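Local coordinates for protein endonuclease II (Enterobacteria phage t4, PDB 2WSH) that nicks and cleaves cytosine-containing double-stranded DNA as a sequence-specific, magnesium-dependent GIY-YIG endonuclease, helping the phage break down host DNA for its nucleotides, at residues A[106-111]-A[115-120]; A[100-105]-A[122-127]; A[29-34]-A[70-75]; A[15-20]-A[41-46]. The protein carries 1 engineered substitution. One frame throughout, in Å; residues are numbered along the deposited sequence. Where two conformers were deposited one is given.

Contact 1: A[106-111]-A[115-120]; sequences NLSMTN and TMTIAT
Leu107 and Ile118 hold each other by two backbone hydrogen bonds, Leu107 N to Ile118 O at 3.0 Å and Ile118 N to Leu107 O at 2.8 Å. Two residues on, Met109 and Met116, both modelled as selenomethionine, repeat the pattern, with Met109 N to Met116 O and Met116 N to Met109 O both 2.8 Å long. These are the hydrogen-bonded pairs. Between and beyond them, Asn106 faces Ala119, Ser108 faces Thr117 and Thr110 faces Thr115 as non-hydrogen-bonded pairs, where CA-H groups lean on carbonyl oxygens instead.

Strands 97-111 and 114-119 thus make an antiparallel beta hairpin, their axes running at 167° to one another. On one face Thr110 OG1 and Thr115 OG1 share a hydrogen bond of 2.8 Å in which either hydroxyl could be the donor. In both threonines OG1 stands anti to the carbonyl carbon (chi1 -58°), which brings the oxygens together and packs each methyl beside the partner's hydroxyl. Farther along this face Asn106 OD1 rests 3.4 Å from the Ala119 methyl CB. On the other face the apolar contact is Leu107 CB against the Ile118 branch CG2, at 3.7 Å. At the end of the strand the bent Met116 chain meets Asn111 at about a right angle, CE lying 3.9 Å from OD1, which takes its hydrogen bond from Leu113 N.

Neighbouring subunits set the outer shell. Residues 106-110 pair antiparallel with a strand of the second subunit, so the sheet continues through the interface, while Met116 packs on Leu123 of the third subunit.

Contact 2: A[100-105]-A[122-127]; sequences YARQCF and DLEAPL. Engineered in segment 122-127: Ala125 (natural residue Glu).
Arg102 and Glu124 form a side-on salt bridge in which two nitrogens meet two oxygens: Arg102 NE reaches Glu124 OE1 at 2.7 Å, and Arg102 NH2 reaches Glu124 OE2 at 2.8 Å. The second bond is almost perfectly straight, at 178°. Both oxygens lie near the guanidinium plane, but the nitrogens approach from syn sides tilted out of the carboxylate plane, in keeping with the 31° twist between the two flat groups. Arg102 runs extended from CG to NE, with CG anti to the backbone N (chi1 165°), which carries the guanidinium away from strand 97-111 to helix 121-132.

Around this tight pair the fit is looser. Cys104 SG touches Glu124 OE1 at 3.4 Å as a packing neighbour, and the closest backbones, at Cys104 and Glu124, keep their CA atoms 8.7 Å apart. Strand and helix of the GIY-YIG domain are therefore joined mainly through the long side chains of Arg102 and Glu124. Gln103 points away from the helix, and its NE2 donates to Cys104 O at 2.9 Å and also to Tyr40 O. Ala125, engineered in place of the natural Glu, packs on Ile43.

The remaining nitrogen, Arg102 NH1, bonds to Tyr15 O and makes a salt bridge with Glu112 of the third subunit. The buried charge of Arg102 is thus probably balanced by carboxylates from two chains, coupling the strand-helix packing to the tetramer interface.

Contact 3: A[29-34]-A[70-75]; sequences GSIKQL and TAINRK
The two backbones come nearest at Ser30 and Asn73, their CA atoms 6.0 Å apart. Residues 29-34 form an irregular part of the loop between strands 18-23 and 42-48, whereas 70-75 runs from the last turn of helix 61-73 into the loop beyond, through a Schellman motif in which Lys75 has positive phi (54°).

The Asn73 carboxamide docks on the loop backbone at Ile31 and uses both its ends. Its OD1 accepts from Ile31 N at 3.0 Å, with the donor tilted 18° from the amide carbonyl plane. Its ND2 donates to Ile31 O at 3.2 Å, lying in the carbonyl plane on a lone pair. One flat group therefore answers both the N-H and the C=O of a single residue, which fixes the rotation of the amide. Ile31 O has a further donor in Arg69 NE of the same helix.

Beside this polar pairing, the Ile31 and Ile72 side chains cross at about a right angle, Ile31 CD1 resting 3.6 Å from Ile72 CG2. Leu91 and Ile87 of helix 82-92 continue that apolar patch. A water completes the site, donating to Gly29 O at 2.8 Å and to Asn73 OD1 at 2.9 Å.

Contact 4: A[15-20]-A[41-46]; sequences YSFIKY and NVIYAI. With PO4 (phosphate ion), chain E.
Ile43 O, which probably accepts the backbone N-H of Arg102, is also touched by Phe17 CE1, 3.8 Å away and oblique to the ring. The same end of the ring carries the apolar contact: Phe17 CZ lies 3.8 Å from Ile43 CG2, and Phe17 CE1 lies 4.0 Å from Ala45 CB. Ile43 CG2 stands anti to the backbone N, and this is the branch that meets the ring. The ring thus rests against two residues of strand 42-48 that point the same way.

Strand 97-111 runs between the two segments in the antiparallel sheet, pairing with Ile18 through Ala101 and with Ile43 through Arg102. Phe17 spans the gap left by this strand, 8.0 Å between the CA atoms of Phe17 and Ala45, and packs on Arg102. Phe128 of helix 121-132 meets Phe17 edge-to-face.

Val42, Ile43 and Tyr44 occupy the GIY position of the family motif. Tyr44 points away from Phe17, its chi1 of 72° setting the ring between backbone N and carbonyl carbon. Its OH donates to O4 of a phosphate ion, probably from the crystallisation liquor, which lies at the ring's edge and in its plane; the unusually short 2.5 Å from Tyr44 OH to phosphate O4 should be read with caution. Tyr68 OH also bonds to Tyr44 OH, while Tyr54 of the YIG position, Arg64 and Lys83 hold the same phosphate, consistent with the phosphate-binding active site of GIY-YIG relatives.

Contacts 3 and 4 alternate their segments along the chain, and both close before contact 2 opens; contact 1 then falls within the span of contact 2. Contacts 2 and 4 both reach the central sheet, contact 2 through its packing with helix 121-132; their centres are 8 Å apart, and strand 97-111 runs between strands 18-23 and 42-48. The same long strand leads outward to the hairpin of contact 1, whose centre is 16 Å from that of contact 2. Contact 3 lies on the opposite side of the chain's centre, about 38 Å from contact 1 between centres. A single strand therefore links the GIY-YIG core to a projecting hairpin used for tetramer assembly, while contact 3 touches no other subunit.

Contact 1: A[106-111]-A[115-120]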
loop_
_atom_site.group_PDB
_atom_site.type_symbol
_atom_site.label_atom_id
_atom_site.label_comp_id
_atom_site.label_asym_id
_atom_site.label_seq_id
_atom_site.Cartn_x
_atom_site.Cartn_y
_atom_site.Cartn_z
ATOM N N ASN A 106 -9.872 -0.563 0.916
ATOM C CA ASN A 106 -9.153 -1.771 0.533
ATOM C C ASN A 106 -7.804 -1.488 -0.113
ATOM O O ASN A 106 -7.635 -0.497 -0.820
ATOM C CB ASN A 106 -10.021 -2.630 -0.386
ATOM C CG ASN A 106 -11.193 -3.250 0.345
ATOM O OD1 ASN A 106 -11.049 -4.269 1.019
ATOM N ND2 ASN A 106 -12.361 -2.634 0.220
ATOM N N LEU A 107 -6.841 -2.363 0.150
ATOM C CA LEU A 107 -5.524 -2.260 -0.457
ATOM C C LEU A 107 -5.216 -3.546 -1.211
ATOM O O LEU A 107 -5.458 -4.645 -0.712
ATOM C CB LEU A 107 -4.462 -1.999 0.611
ATOM C CG LEU A 107 -4.548 -0.634 1.292
ATOM C CD1 LEU A 107 -3.721 -0.613 2.569
ATOM C CD2 LEU A 107 -4.085 0.447 0.336
ATOM N N SER A 108 -4.696 -3.400 -2.421
ATOM C CA SER A 108 -4.378 -4.550 -3.248
ATOM C C SER A 108 -2.981 -4.436 -3.822
ATOM O O SER A 108 -2.493 -3.342 -4.095
ATOM C CB SER A 108 -5.390 -4.704 -4.381
ATOM O OG SER A 108 -6.592 -5.280 -3.899
HETATM N N MSE A 109 -2.344 -5.586 -3.995
HETATM C CA MSE A 109 -1.029 -5.656 -4.598
HETATM C C MSE A 109 -1.060 -6.767 -5.627
HETATM O O MSE A 109 -1.605 -7.838 -5.370
HETATM C CB MSE A 109 0.021 -5.952 -3.533
HETATM C CG MSE A 109 1.342 -6.443 -4.069
HETATM SE SE MSE A 109 2.442 -7.122 -2.605
HETATM C CE MSE A 109 3.774 -8.071 -3.669
ATOM N N THR A 110 -0.498 -6.505 -6.801
ATOM C CA THR A 110 -0.464 -7.513 -7.847
ATOM C C THR A 110 0.940 -7.740 -8.386
ATOM O O THR A 110 1.644 -6.793 -8.738
ATOM C CB THR A 110 -1.403 -7.151 -9.017
ATOM O OG1 THR A 110 -2.741 -7.000 -8.525
ATOM C CG2 THR A 110 -1.379 -8.246 -10.074
ATOM N N ASN A 111 1.346 -9.004 -8.429
ATOM C CA ASN A 111 2.528 -9.408 -9.181
ATOM C C ASN A 111 2.257 -10.734 -9.881
ATOM O O ASN A 111 1.097 -11.098 -10.082
ATOM C CB ASN A 111 3.773 -9.471 -8.292
ATOM C CG ASN A 111 3.595 -10.376 -7.092
ATOM O OD1 ASN A 111 2.767 -11.287 -7.096
ATOM N ND2 ASN A 111 4.386 -10.134 -6.054
ATOM N N THR A 115 -3.111 -11.537 -7.185
ATOM C CA THR A 115 -3.448 -10.342 -6.414
ATOM C C THR A 115 -3.684 -10.649 -4.936
ATOM O O THR A 115 -4.500 -11.502 -4.591
ATOM C CB THR A 115 -4.681 -9.614 -6.994
ATOM O OG1 THR A 115 -4.435 -9.265 -8.362
ATOM C CG2 THR A 115 -4.986 -8.344 -6.198
HETATM N N MSE A 116 -2.948 -9.952 -4.076
HETATM C CA MSE A 116 -3.148 -10.019 -2.635
HETATM C C MSE A 116 -3.932 -8.785 -2.209
HETATM O O MSE A 116 -3.662 -7.683 -2.684
HETATM C CB MSE A 116 -1.806 -10.050 -1.900
HETATM C CG MSE A 116 -1.013 -11.357 -2.017
HETATM SE SE MSE A 116 0.555 -11.270 -3.198
HETATM C CE MSE A 116 -0.379 -11.382 -4.870
ATOM N N THR A 117 -4.894 -8.966 -1.311
ATOM C CA THR A 117 -5.742 -7.855 -0.897
ATOM C C THR A 117 -6.048 -7.859 0.600
ATOM O O THR A 117 -6.167 -8.917 1.221
ATOM C CB THR A 117 -7.066 -7.839 -1.684
ATOM O OG1 THR A 117 -7.895 -6.770 -1.207
ATOM C CG2 THR A 117 -7.800 -9.162 -1.518
ATOM N N ILE A 118 -6.178 -6.663 1.166
ATOM C CA ILE A 118 -6.518 -6.510 2.577
ATOM C C ILE A 118 -7.584 -5.436 2.781
ATOM O O ILE A 118 -7.468 -4.325 2.263
ATOM C CB ILE A 118 -5.287 -6.153 3.428
ATOM C CG1 ILE A 118 -5.673 -6.035 4.905
ATOM C CG2 ILE A 118 -4.663 -4.856 2.957
ATOM C CD1 ILE A 118 -6.206 -7.317 5.502
ATOM N N ALA A 119 -8.634 -5.780 3.521
ATOM C CA ALA A 119 -9.603 -4.793 3.970
ATOM C C ALA A 119 -9.046 -4.189 5.248
ATOM O O ALA A 119 -8.731 -4.914 6.192
ATOM C CB ALA A 119 -10.950 -5.446 4.229
ATOM N N THR A 120 -8.909 -2.869 5.282
ATOM C CA THR A 120 -8.252 -2.224 6.414
ATOM C C THR A 120 -9.031 -2.361 7.724
ATOM O O THR A 120 -8.457 -2.209 8.799
ATOM C CB THR A 120 -7.938 -0.736 6.144
ATOM O OG1 THR A 120 -9.158 -0.013 5.958
ATOM C CG2 THR A 120 -7.061 -0.591 4.909
#

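Contact 2: A[100-105]-A[122-127]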
loop_
_atom_site.group_PDB
_atom_site.type_symbol
_atom_site.label_atom_id
_atom_site.label_comp_id
_atom_site.label_asym_id
_atom_site.label_seq_id
_atom_site.Cartn_x
_atom_site.Cartn_y
_atom_site.Cartn_z
ATOM N N TYR A 100 -21.785 4.682 15.608
ATOM C CA TYR A 100 -20.929 5.513 14.772
ATOM C C TYR A 100 -20.220 4.637 13.748
ATOM O O TYR A 100 -20.018 3.446 13.976
ATOM C CB TYR A 100 -19.882 6.228 15.622
ATOM C CG TYR A 100 -20.416 7.365 16.460
ATOM C CD1 TYR A 100 -20.099 8.684 16.157
ATOM C CD2 TYR A 100 -21.229 7.122 17.561
ATOM C CE1 TYR A 100 -20.578 9.730 16.925
ATOM C CE2 TYR A 100 -21.715 8.161 18.333
ATOM C CZ TYR A 100 -21.386 9.462 18.010
ATOM O OH TYR A 100 -21.864 10.501 18.774
ATOM N N ALA A 101 -19.828 5.227 12.625
ATOM C CA ALA A 101 -19.105 4.487 11.599
ATOM C C ALA A 101 -17.841 5.217 11.174
ATOM O O ALA A 101 -17.855 6.432 10.982
ATOM C CB ALA A 101 -19.997 4.238 10.401
ATOM N N ARG A 102 -16.754 4.467 11.025
ATOM C CA ARG A 102 -15.508 5.002 10.489
ATOM C C ARG A 102 -15.190 4.303 9.175
ATOM O O ARG A 102 -14.919 3.104 9.151
ATOM C CB ARG A 102 -14.363 4.817 11.483
ATOM C CG ARG A 102 -12.977 5.020 10.880
ATOM C CD ARG A 102 -11.882 4.867 11.935
ATOM N NE ARG A 102 -10.561 4.681 11.337
ATOM C CZ ARG A 102 -9.691 5.661 11.111
ATOM N NH1 ARG A 102 -9.986 6.911 11.444
ATOM N NH2 ARG A 102 -8.517 5.387 10.558
ATOM N N GLN A 103 -15.242 5.049 8.077
ATOM C CA GLN A 103 -15.081 4.450 6.753
ATOM C C GLN A 103 -13.675 3.909 6.538
ATOM O O GLN A 103 -12.690 4.628 6.700
ATOM C CB GLN A 103 -15.431 5.453 5.653
ATOM C CG GLN A 103 -15.431 4.851 4.249
ATOM C CD GLN A 103 -16.492 3.782 4.063
ATOM O OE1 GLN A 103 -17.689 4.055 4.152
ATOM N NE2 GLN A 103 -16.057 2.557 3.788
ATOM N N CYS A 104 -13.591 2.634 6.178
ATOM C CA CYS A 104 -12.312 2.026 5.834
ATOM C C CYS A 104 -12.283 1.702 4.342
ATOM O O CYS A 104 -13.266 1.916 3.637
ATOM C CB CYS A 104 -12.062 0.769 6.672
ATOM S SG CYS A 104 -11.686 1.089 8.425
ATOM N N PHE A 105 -11.159 1.181 3.864
ATOM C CA PHE A 105 -10.988 0.951 2.436
ATOM C C PHE A 105 -10.253 -0.354 2.170
ATOM O O PHE A 105 -10.031 -1.154 3.080
ATOM C CB PHE A 105 -10.214 2.111 1.814
ATOM C CG PHE A 105 -8.872 2.337 2.440
ATOM C CD1 PHE A 105 -7.723 1.861 1.833
ATOM C CD2 PHE A 105 -8.763 3.001 3.648
ATOM C CE1 PHE A 105 -6.488 2.057 2.412
ATOM C CE2 PHE A 105 -7.531 3.201 4.232
ATOM C CZ PHE A 105 -6.393 2.726 3.613
ATOM N N ASP A 122 -9.862 -5.027 8.870
ATOM C CA ASP A 122 -9.189 -6.177 9.465
ATOM C C ASP A 122 -7.934 -5.761 10.220
ATOM O O ASP A 122 -7.514 -6.435 11.161
ATOM C CB ASP A 122 -8.841 -7.212 8.397
ATOM C CG ASP A 122 -10.043 -8.015 7.956
ATOM O OD1 ASP A 122 -11.070 -7.981 8.664
ATOM O OD2 ASP A 122 -9.959 -8.681 6.903
ATOM N N LEU A 123 -7.345 -4.646 9.801
ATOM C CA LEU A 123 -6.146 -4.112 10.439
ATOM C C LEU A 123 -6.476 -3.188 11.607
ATOM O O LEU A 123 -5.733 -3.120 12.583
ATOM C CB LEU A 123 -5.314 -3.323 9.429
ATOM C CG LEU A 123 -4.646 -4.070 8.276
ATOM C CD1 LEU A 123 -3.918 -3.076 7.379
ATOM C CD2 LEU A 123 -3.693 -5.126 8.809
ATOM N N GLU A 124 -7.585 -2.464 11.492
ATOM C CA GLU A 124 -7.902 -1.406 12.443
ATOM C C GLU A 124 -8.632 -1.898 13.691
ATOM O O GLU A 124 -8.362 -1.431 14.796
ATOM C CB GLU A 124 -8.710 -0.298 11.761
ATOM C CG GLU A 124 -7.902 0.542 10.785
ATOM C CD GLU A 124 -8.538 1.890 10.512
ATOM O OE1 GLU A 124 -9.659 2.132 11.005
ATOM O OE2 GLU A 124 -7.915 2.708 9.807
ATOM N N ALA A 125 -9.556 -2.835 13.514
ATOM C CA ALA A 125 -10.351 -3.329 14.632
ATOM C C ALA A 125 -9.488 -3.788 15.807
ATOM O O ALA A 125 -9.727 -3.378 16.941
ATOM C CB ALA A 125 -11.297 -4.438 14.179
ATOM N N PRO A 126 -8.483 -4.644 15.543
ATOM C CA PRO A 126 -7.593 -5.098 16.619
ATOM C C PRO A 126 -6.922 -3.938 17.345
ATOM O O PRO A 126 -6.727 -4.007 18.561
ATOM C CB PRO A 126 -6.531 -5.915 15.874
ATOM C CG PRO A 126 -7.210 -6.381 14.646
ATOM C CD PRO A 126 -8.173 -5.299 14.261
ATOM N N LEU A 127 -6.571 -2.889 16.607
ATOM C CA LEU A 127 -5.863 -1.748 17.185
ATOM C C LEU A 127 -6.780 -0.845 18.009
ATOM O O LEU A 127 -6.356 -0.271 19.012
ATOM C CB LEU A 127 -5.156 -0.940 16.095
ATOM C CG LEU A 127 -3.984 -1.636 15.397
ATOM C CD1 LEU A 127 -3.465 -0.779 14.265
ATOM C CD2 LEU A 127 -2.866 -1.957 16.388
#

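Contact 3: A[29-34]-A[70-75]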
loop_
_atom_site.group_PDB
_atom_site.type_symbol
_atom_site.label_atom_id
_atom_site.label_comp_id
_atom_site.label_asym_id
_atom_site.label_seq_id
_atom_site.Cartn_x
_atom_site.Cartn_y
_atom_site.Cartn_z
ATOM N N GLY A 29 -42.632 -0.438 23.427
ATOM C CA GLY A 29 -41.316 -0.996 23.678
ATOM C C GLY A 29 -40.653 -1.693 22.505
ATOM O O GLY A 29 -39.821 -2.581 22.695
ATOM N N SER A 30 -41.009 -1.295 21.291
ATOM C CA SER A 30 -40.391 -1.867 20.101
ATOM C C SER A 30 -39.375 -0.904 19.498
ATOM O O SER A 30 -39.643 0.291 19.374
ATOM C CB SER A 30 -41.455 -2.216 19.060
ATOM O OG SER A 30 -40.857 -2.716 17.877
ATOM N N ILE A 31 -38.209 -1.426 19.130
ATOM C CA ILE A 31 -37.203 -0.623 18.442
ATOM C C ILE A 31 -37.732 -0.162 17.088
ATOM O O ILE A 31 -37.902 -0.967 16.170
ATOM C CB ILE A 31 -35.887 -1.403 18.234
ATOM C CG1 ILE A 31 -35.229 -1.716 19.577
ATOM C CG2 ILE A 31 -34.932 -0.614 17.355
ATOM C CD1 ILE A 31 -34.018 -2.620 19.472
ATOM N N LYS A 32 -37.993 1.137 16.969
ATOM C CA LYS A 32 -38.540 1.696 15.737
ATOM C C LYS A 32 -37.670 1.331 14.543
ATOM O O LYS A 32 -36.483 1.040 14.698
ATOM C CB LYS A 32 -38.666 3.219 15.840
ATOM C CG LYS A 32 -39.474 3.707 17.033
ATOM C CD LYS A 32 -39.604 5.222 17.013
ATOM C CE LYS A 32 -40.077 5.763 18.353
ATOM N NZ LYS A 32 -40.025 7.252 18.385
ATOM N N GLN A 33 -38.265 1.342 13.354
ATOM C CA GLN A 33 -37.533 1.040 12.129
ATOM C C GLN A 33 -36.471 2.093 11.840
ATOM O O GLN A 33 -36.525 3.208 12.358
ATOM C CB GLN A 33 -38.487 0.925 10.938
ATOM C CG GLN A 33 -39.298 -0.356 10.918
ATOM C CD GLN A 33 -40.408 -0.322 9.888
ATOM O OE1 GLN A 33 -40.155 -0.258 8.685
ATOM N NE2 GLN A 33 -41.650 -0.369 10.358
ATOM N N LEU A 34 -35.506 1.730 11.005
ATOM C CA LEU A 34 -34.396 2.614 10.698
ATOM C C LEU A 34 -34.421 3.046 9.239
ATOM O O LEU A 34 -34.292 2.220 8.333
ATOM C CB LEU A 34 -33.070 1.920 11.005
ATOM C CG LEU A 34 -32.953 1.274 12.385
ATOM C CD1 LEU A 34 -31.652 0.503 12.491
ATOM C CD2 LEU A 34 -33.064 2.318 13.488
ATOM N N THR A 70 -33.639 -6.628 14.970
ATOM C CA THR A 70 -34.499 -7.794 14.806
ATOM C C THR A 70 -34.380 -8.762 15.980
ATOM O O THR A 70 -35.387 -9.162 16.563
ATOM C CB THR A 70 -34.183 -8.542 13.506
ATOM O OG1 THR A 70 -34.403 -7.667 12.395
ATOM C CG2 THR A 70 -35.074 -9.770 13.368
ATOM N N ALA A 71 -33.149 -9.130 16.322
ATOM C CA ALA A 71 -32.906 -10.037 17.440
ATOM C C ALA A 71 -33.615 -9.549 18.694
ATOM O O ALA A 71 -34.221 -10.334 19.424
ATOM C CB ALA A 71 -31.411 -10.188 17.698
ATOM N N ILE A 72 -33.547 -8.244 18.934
ATOM C CA ILE A 72 -34.125 -7.660 20.141
ATOM C C ILE A 72 -35.648 -7.619 20.079
ATOM O O ILE A 72 -36.327 -8.005 21.031
ATOM C CB ILE A 72 -33.567 -6.240 20.399
ATOM C CG1 ILE A 72 -32.059 -6.312 20.670
ATOM C CG2 ILE A 72 -34.305 -5.572 21.558
ATOM C CD1 ILE A 72 -31.361 -4.968 20.655
ATOM N N ASN A 73 -36.183 -7.148 18.957
ATOM C CA ASN A 73 -37.628 -7.077 18.777
ATOM C C ASN A 73 -38.284 -8.455 18.806
ATOM O O ASN A 73 -39.405 -8.607 19.289
ATOM C CB ASN A 73 -37.979 -6.352 17.474
ATOM C CG ASN A 73 -37.837 -4.845 17.588
ATOM O OD1 ASN A 73 -37.578 -4.311 18.668
ATOM N ND2 ASN A 73 -38.020 -4.148 16.472
ATOM N N ARG A 74 -37.576 -9.455 18.293
ATOM C CA ARG A 74 -38.093 -10.819 18.267
ATOM C C ARG A 74 -37.811 -11.557 19.572
ATOM O O ARG A 74 -38.260 -12.687 19.759
ATOM C CB ARG A 74 -37.494 -11.597 17.094
ATOM C CG ARG A 74 -37.925 -11.082 15.735
ATOM C CD ARG A 74 -39.439 -11.131 15.613
ATOM N NE ARG A 74 -39.911 -10.579 14.348
ATOM C CZ ARG A 74 -41.155 -10.711 13.898
ATOM N NH1 ARG A 74 -42.051 -11.381 14.613
ATOM N NH2 ARG A 74 -41.503 -10.174 12.737
ATOM N N LYS A 75 -37.067 -10.917 20.468
ATOM C CA LYS A 75 -36.645 -11.562 21.706
ATOM C C LYS A 75 -35.942 -12.876 21.388
ATOM O O LYS A 75 -36.166 -13.893 22.042
ATOM C CB LYS A 75 -37.842 -11.799 22.630
ATOM C CG LYS A 75 -38.458 -10.517 23.179
ATOM C CD LYS A 75 -39.789 -10.780 23.868
ATOM C CE LYS A 75 -40.300 -9.534 24.577
ATOM N NZ LYS A 75 -40.360 -8.353 23.666
HETATM O O HOH W 1 -37.831 -4.206 21.605
#

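Contact 4: A[15-20]-A[41-46]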
loop_
_atom_site.group_PDB
_atom_site.type_symbol
_atom_site.label_atom_id
_atom_site.label_comp_id
_atom_site.label_asym_id
_atom_site.label_seq_id
_atom_site.Cartn_x
_atom_site.Cartn_y
_atom_site.Cartn_z
ATOM N N TYR A 15 -10.805 10.280 15.485
ATOM C CA TYR A 15 -10.710 9.165 14.551
ATOM C C TYR A 15 -11.765 9.213 13.459
ATOM O O TYR A 15 -12.016 8.217 12.781
ATOM C CB TYR A 15 -10.772 7.840 15.308
ATOM C CG TYR A 15 -9.605 7.670 16.240
ATOM C CD1 TYR A 15 -8.400 7.157 15.781
ATOM C CD2 TYR A 15 -9.693 8.048 17.573
ATOM C CE1 TYR A 15 -7.320 7.010 16.623
ATOM C CE2 TYR A 15 -8.615 7.904 18.424
ATOM C CZ TYR A 15 -7.431 7.386 17.943
ATOM O OH TYR A 15 -6.350 7.237 18.779
ATOM N N SER A 16 -12.373 10.380 13.294
ATOM C CA SER A 16 -13.348 10.596 12.234
ATOM C C SER A 16 -14.467 9.560 12.241
ATOM O O SER A 16 -14.816 9.001 11.203
ATOM C CB SER A 16 -12.661 10.634 10.867
ATOM O OG SER A 16 -11.865 11.802 10.737
ATOM N N PHE A 17 -15.024 9.299 13.417
ATOM C CA PHE A 17 -16.245 8.514 13.496
ATOM C C PHE A 17 -17.419 9.445 13.254
ATOM O O PHE A 17 -17.533 10.491 13.886
ATOM C CB PHE A 17 -16.382 7.838 14.862
ATOM C CG PHE A 17 -15.593 6.566 14.995
ATOM C CD1 PHE A 17 -16.146 5.350 14.621
ATOM C CD2 PHE A 17 -14.305 6.581 15.508
ATOM C CE1 PHE A 17 -15.426 4.176 14.747
ATOM C CE2 PHE A 17 -13.577 5.411 15.636
ATOM C CZ PHE A 17 -14.139 4.208 15.253
ATOM N N ILE A 18 -18.282 9.071 12.322
ATOM C CA ILE A 18 -19.466 9.859 12.032
ATOM C C ILE A 18 -20.697 9.109 12.526
ATOM O O ILE A 18 -20.839 7.910 12.283
ATOM C CB ILE A 18 -19.571 10.157 10.533
ATOM C CG1 ILE A 18 -18.428 11.081 10.109
ATOM C CG2 ILE A 18 -20.916 10.784 10.197
ATOM C CD1 ILE A 18 -18.206 11.132 8.624
ATOM N N LYS A 19 -21.573 9.807 13.241
ATOM C CA LYS A 19 -22.778 9.181 13.767
ATOM C C LYS A 19 -23.630 8.629 12.639
ATOM O O LYS A 19 -23.957 9.335 11.686
ATOM C CB LYS A 19 -23.597 10.154 14.614
ATOM C CG LYS A 19 -24.984 9.626 14.940
ATOM C CD LYS A 19 -25.598 10.330 16.135
ATOM C CE LYS A 19 -26.987 9.785 16.415
ATOM N NZ LYS A 19 -27.611 10.413 17.610
ATOM N N TYR A 20 -23.984 7.357 12.754
ATOM C CA TYR A 20 -24.729 6.680 11.711
ATOM C C TYR A 20 -26.207 6.644 12.061
ATOM O O TYR A 20 -27.044 7.072 11.274
ATOM C CB TYR A 20 -24.184 5.266 11.508
ATOM C CG TYR A 20 -24.914 4.468 10.452
ATOM C CD1 TYR A 20 -24.853 4.825 9.111
ATOM C CD2 TYR A 20 -25.656 3.348 10.796
ATOM C CE1 TYR A 20 -25.522 4.091 8.145
ATOM C CE2 TYR A 20 -26.327 2.610 9.841
ATOM C CZ TYR A 20 -26.255 2.982 8.518
ATOM O OH TYR A 20 -26.921 2.238 7.572
ATOM N N ASN A 41 -18.092 -1.682 4.572
ATOM C CA ASN A 41 -16.666 -1.777 4.865
ATOM C C ASN A 41 -16.201 -0.761 5.907
ATOM O O ASN A 41 -15.346 0.079 5.628
ATOM C CB ASN A 41 -15.867 -1.609 3.571
ATOM C CG ASN A 41 -14.471 -2.184 3.663
ATOM O OD1 ASN A 41 -13.581 -1.801 2.903
ATOM N ND2 ASN A 41 -14.269 -3.112 4.594
ATOM N N VAL A 42 -16.761 -0.835 7.110
ATOM C CA VAL A 42 -16.451 0.153 8.137
ATOM C C VAL A 42 -16.131 -0.461 9.493
ATOM O O VAL A 42 -16.504 -1.600 9.790
ATOM C CB VAL A 42 -17.627 1.129 8.357
ATOM C CG1 VAL A 42 -17.936 1.901 7.082
ATOM C CG2 VAL A 42 -18.850 0.369 8.844
ATOM N N ILE A 43 -15.435 0.317 10.310
ATOM C CA ILE A 43 -15.363 0.061 11.736
ATOM C C ILE A 43 -16.561 0.770 12.332
ATOM O O ILE A 43 -16.814 1.934 12.026
ATOM C CB ILE A 43 -14.084 0.646 12.351
ATOM C CG1 ILE A 43 -12.857 -0.113 11.846
ATOM C CG2 ILE A 43 -14.158 0.623 13.877
ATOM C CD1 ILE A 43 -12.878 -1.594 12.171
ATOM N N TYR A 44 -17.331 0.070 13.154
ATOM C CA TYR A 44 -18.440 0.732 13.817
ATOM C C TYR A 44 -18.250 0.773 15.321
ATOM O O TYR A 44 -17.539 -0.047 15.894
ATOM C CB TYR A 44 -19.793 0.138 13.412
ATOM C CG TYR A 44 -20.122 -1.237 13.952
ATOM C CD1 TYR A 44 -20.847 -1.383 15.128
ATOM C CD2 TYR A 44 -19.751 -2.385 13.264
ATOM C CE1 TYR A 44 -21.179 -2.631 15.616
ATOM C CE2 TYR A 44 -20.074 -3.643 13.749
ATOM C CZ TYR A 44 -20.791 -3.755 14.925
ATOM O OH TYR A 44 -21.123 -4.992 15.415
ATOM N N ALA A 45 -18.869 1.761 15.948
ATOM C CA ALA A 45 -18.738 1.945 17.377
ATOM C C ALA A 45 -20.125 2.030 17.984
ATOM O O ALA A 45 -20.999 2.721 17.464
ATOM C CB ALA A 45 -17.943 3.207 17.679
ATOM N N ILE A 46 -20.331 1.303 19.072
ATOM C CA ILE A 46 -21.567 1.417 19.817
ATOM C C ILE A 46 -21.304 2.290 21.027
ATOM O O ILE A 46 -20.330 2.072 21.751
ATOM C CB ILE A 46 -22.084 0.042 20.271
ATOM C CG1 ILE A 46 -22.233 -0.886 19.067
ATOM C CG2 ILE A 46 -23.410 0.186 21.014
ATOM C CD1 ILE A 46 -22.876 -2.217 19.400
HETATM P P PO4 E . -20.047 -8.276 14.879
HETATM O O1 PO4 E . -18.974 -7.543 15.647
HETATM O O2 PO4 E . -19.432 -8.995 13.701
HETATM O O3 PO4 E . -20.759 -9.278 15.761
HETATM O O4 PO4 E . -21.035 -7.244 14.400
#